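Local coordinates for putative exported protein (Bordetella pertussis Tohama I, PDB 2PFZ) that binds pyroglutamic acid as an extracytoplasmic solute receptor, probably delivering it to a tripartite ATP-independent periplasmic transporter, at residues 93-96 with 97-101; 290-293 with 294-297. All blocks are in the same frame, centred on the assembly; numbering follows the deposited sequence.

Both contacts are local and each lies within one helix, so neither closes a long loop. From the N terminus, contact 1 comes first, two turns in the middle of helix 88-107. Contact 2 follows nearly two hundred residues later, in helix 289-299 close to the C terminus. They stand in series: neither nests in the other and they do not cross. In space they are neighbours, with centres about 9 Å apart. Phe101 makes much of the link. Its ring atom CD2 lies 3.5 Å from CG of Met294, and the ring also packs on Ala293 and Asp290. Ala97 touches Met294 as well. Helix 289-299 packs against helix 88-107 there.

Contact 1 of 2, residues 93-96 with 97-101; sequences KLYQ and AQKPF
Tyr95 and Lys99 form an i to i+4 pair along one face of helix 88-107, and their side chains cross at a slant. Lys99 leaves the helix with CG anti to the backbone N (chi1 -165°). The lysine is stretched out from there, which carries its methylenes past the ring. CG of Lys99 comes within 3.7 Å of CE1 of Tyr95. Farther along, CE of Lys99 is 3.4 Å from OH of Tyr95. That hydroxyl has its polar partner elsewhere, in a hydrogen bond with Glu236.

With its chain bent at chi2 (-50°), Gln96 has OE1 over one face of the Tyr95 ring, 3.4 Å above the plane and offset toward the rim. A water bridges Gln96 to Lys99. It donates to OE1 of Gln96 at 3.1 Å and accepts from NZ of Lys99 at 2.9 Å.

The backbone bonds follow the helix. Ala97 N bonds to Lys93 O at 3.1 Å, and Gln98 N to Leu94 O. The bond from Lys99 N to Tyr95 O is weak. A proline kink spans Pro100 and Phe101, neither of whose N atoms bonds to the preceding turn. CD of Pro100 sits 3.3 Å from Gln96 O.

The side chain of Gln98 is about 14 Å from the bound pyroglutamic acid, away from the pocket. It hydrogen-bonds Val75 and Lys207. Tyr95 and Lys99 pack on strand 111-118, while Leu94 and Ala97 meet Tyr298 of helix 289-299.

Contact 2 of 2, residues 290-293 with 294-297; sequences DGQA and MIDA
Gln292 and Asp296 form the side-chain hydrogen bond of this contact, an i to i+4 pairing along one face of helix 289-299. NE2 of Gln292 donates to OD1 of Asp296 at 2.9 Å, with an N-H...O angle of 148°. The acceptor lies in the amide plane of Gln292. The donor, by contrast, meets the carboxylate from above its plane, 44° out of it. The glutamine chain bends at chi2 on its way there. The bond links two partly exposed polar side chains along the helix.

The backbone bonds are those of a regular alpha-helix. Met294 N binds Asp290 O, Ile295 N binds Gly291 O, Asp296 N binds Gln292 O and Ala297 N binds Ala293 O, all at 2.9 to 3.0 Å.

Van der Waals contacts involve Met294 and Ile295. Met294 bends at chi3 (-100°), which turns its methyl back along the previous turn. CE of Met294 lies 3.4 Å from O of Asp290 and 4.1 Å from CB of Asp290. The CG2 branch of Ile295 comes close to the glutamine amide, 3.2 Å from NE2 of Gln292.

Helix 88-107, helix 266-287 and a loop pack against parts of this helix. Ala297 touches Ala97 of helix 88-107. Met294 and Ile295 both pack on Leu78 in the loop. Gln292 and Ile295 lean on Leu284 and Leu280 of helix 266-287.

Contact 1 of 2, residues 93-96 with 97-101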
# COMPACT_ATOMS: atom_id res chain seq x y z
N LYS A 93 -14.01 4.85 -0.45
CA LYS A 93 -15.04 4.56 -1.46
C LYS A 93 -14.51 3.76 -2.65
O LYS A 93 -15.19 2.87 -3.16
CB LYS A 93 -15.69 5.86 -1.90
CG LYS A 93 -16.48 6.46 -0.75
CD LYS A 93 -17.05 7.82 -1.01
CE LYS A 93 -18.12 8.08 0.07
NZ LYS A 93 -18.14 9.46 0.61
N LEU A 94 -13.28 4.06 -3.08
CA LEU A 94 -12.67 3.28 -4.15
C LEU A 94 -12.51 1.84 -3.70
O LEU A 94 -12.80 0.92 -4.44
CB LEU A 94 -11.30 3.84 -4.56
CG LEU A 94 -10.62 3.15 -5.76
CD1 LEU A 94 -11.49 3.23 -7.03
CD2 LEU A 94 -9.24 3.80 -6.00
N TYR A 95 -12.04 1.68 -2.48
CA TYR A 95 -11.92 0.36 -1.86
C TYR A 95 -13.24 -0.41 -1.88
O TYR A 95 -13.28 -1.57 -2.29
CB TYR A 95 -11.41 0.53 -0.42
CG TYR A 95 -11.46 -0.73 0.47
CD1 TYR A 95 -11.29 -2.02 -0.06
CD2 TYR A 95 -11.62 -0.60 1.85
CE1 TYR A 95 -11.30 -3.16 0.79
CE2 TYR A 95 -11.65 -1.73 2.70
CZ TYR A 95 -11.50 -2.99 2.15
OH TYR A 95 -11.48 -4.08 3.02
N GLN A 96 -14.31 0.22 -1.40
CA GLN A 96 -15.63 -0.45 -1.36
C GLN A 96 -16.11 -0.90 -2.73
O GLN A 96 -16.66 -1.99 -2.87
CB GLN A 96 -16.66 0.46 -0.68
CG GLN A 96 -16.38 0.70 0.82
CD GLN A 96 -16.13 -0.58 1.61
OE1 GLN A 96 -15.02 -0.86 2.05
NE2 GLN A 96 -17.18 -1.35 1.83
N ALA A 97 -15.84 -0.07 -3.75
CA ALA A 97 -16.11 -0.41 -5.16
C ALA A 97 -15.26 -1.62 -5.64
O ALA A 97 -15.75 -2.52 -6.37
CB ALA A 97 -15.82 0.81 -6.01
N GLN A 98 -14.00 -1.65 -5.21
CA GLN A 98 -13.04 -2.69 -5.63
C GLN A 98 -13.25 -4.02 -4.92
O GLN A 98 -12.96 -5.09 -5.47
CB GLN A 98 -11.63 -2.20 -5.28
CG GLN A 98 -10.47 -3.12 -5.62
CD GLN A 98 -9.14 -2.59 -5.05
OE1 GLN A 98 -9.13 -1.95 -3.99
NE2 GLN A 98 -8.03 -2.87 -5.73
N LYS A 99 -13.73 -3.93 -3.69
CA LYS A 99 -13.66 -5.04 -2.74
C LYS A 99 -14.30 -6.33 -3.28
O LYS A 99 -13.68 -7.39 -3.20
CB LYS A 99 -14.28 -4.63 -1.41
CG LYS A 99 -13.93 -5.58 -0.27
CD LYS A 99 -14.57 -5.18 1.04
CE LYS A 99 -14.05 -6.07 2.18
NZ LYS A 99 -14.62 -5.71 3.53
N PRO A 100 -15.53 -6.26 -3.83
CA PRO A 100 -16.14 -7.52 -4.29
C PRO A 100 -15.32 -8.23 -5.38
O PRO A 100 -15.24 -9.47 -5.43
CB PRO A 100 -17.51 -7.08 -4.84
CG PRO A 100 -17.77 -5.73 -4.20
CD PRO A 100 -16.42 -5.10 -4.04
N PHE A 101 -14.69 -7.45 -6.25
CA PHE A 101 -13.84 -7.99 -7.29
C PHE A 101 -12.50 -8.53 -6.76
O PHE A 101 -11.99 -9.51 -7.30
CB PHE A 101 -13.64 -6.96 -8.40
CG PHE A 101 -14.90 -6.61 -9.13
CD1 PHE A 101 -15.26 -7.29 -10.29
CD2 PHE A 101 -15.76 -5.63 -8.63
CE1 PHE A 101 -16.45 -7.00 -10.96
CE2 PHE A 101 -16.96 -5.33 -9.30
CZ PHE A 101 -17.28 -6.02 -10.47
O HOH W 1 -14.49 -2.93 4.27

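Contact 2 of 2, residues 290-293 with 294-297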
# COMPACT_ATOMS: atom_id res chain seq x y z
N ASP A 290 -15.05 -5.78 -16.10
CA ASP A 290 -14.88 -5.68 -14.63
C ASP A 290 -14.32 -4.33 -14.23
O ASP A 290 -14.71 -3.76 -13.20
CB ASP A 290 -13.92 -6.75 -14.11
CG ASP A 290 -14.50 -8.15 -14.17
OD1 ASP A 290 -15.68 -8.34 -14.59
OD2 ASP A 290 -13.73 -9.06 -13.82
N GLY A 291 -13.42 -3.80 -15.05
CA GLY A 291 -12.85 -2.48 -14.81
C GLY A 291 -13.91 -1.39 -14.85
O GLY A 291 -14.00 -0.57 -13.94
N GLN A 292 -14.74 -1.41 -15.89
CA GLN A 292 -15.87 -0.50 -15.99
C GLN A 292 -16.83 -0.61 -14.82
O GLN A 292 -17.27 0.39 -14.29
CB GLN A 292 -16.65 -0.72 -17.30
CG GLN A 292 -17.48 0.51 -17.76
CD GLN A 292 -16.67 1.81 -17.78
OE1 GLN A 292 -15.72 1.96 -18.55
NE2 GLN A 292 -17.06 2.77 -16.93
N ALA A 293 -17.15 -1.83 -14.38
CA ALA A 293 -18.05 -2.00 -13.26
C ALA A 293 -17.47 -1.37 -12.00
O ALA A 293 -18.20 -0.71 -11.27
CB ALA A 293 -18.36 -3.48 -13.02
N MET A 294 -16.18 -1.58 -11.76
CA MET A 294 -15.53 -1.02 -10.57
C MET A 294 -15.58 0.49 -10.64
O MET A 294 -15.94 1.15 -9.68
CB MET A 294 -14.08 -1.49 -10.46
CG MET A 294 -13.98 -2.92 -9.90
SD MET A 294 -12.30 -3.53 -9.69
CE MET A 294 -12.15 -4.54 -11.16
N ILE A 295 -15.23 1.05 -11.79
CA ILE A 295 -15.17 2.49 -11.90
C ILE A 295 -16.58 3.11 -11.78
O ILE A 295 -16.74 4.15 -11.13
CB ILE A 295 -14.35 2.92 -13.16
CG1 ILE A 295 -13.36 4.05 -12.82
CG2 ILE A 295 -15.26 3.19 -14.35
CD1 ILE A 295 -12.17 3.56 -11.93
N ASP A 296 -17.59 2.45 -12.34
CA ASP A 296 -18.97 2.90 -12.18
C ASP A 296 -19.40 2.88 -10.73
O ASP A 296 -19.96 3.88 -10.25
CB ASP A 296 -19.95 2.11 -13.06
CG ASP A 296 -19.78 2.38 -14.56
OD1 ASP A 296 -19.05 3.32 -14.96
OD2 ASP A 296 -20.40 1.67 -15.36
N ALA A 297 -19.12 1.78 -10.02
CA ALA A 297 -19.47 1.70 -8.59
C ALA A 297 -18.76 2.76 -7.77
O ALA A 297 -19.34 3.31 -6.84
CB ALA A 297 -19.18 0.30 -8.01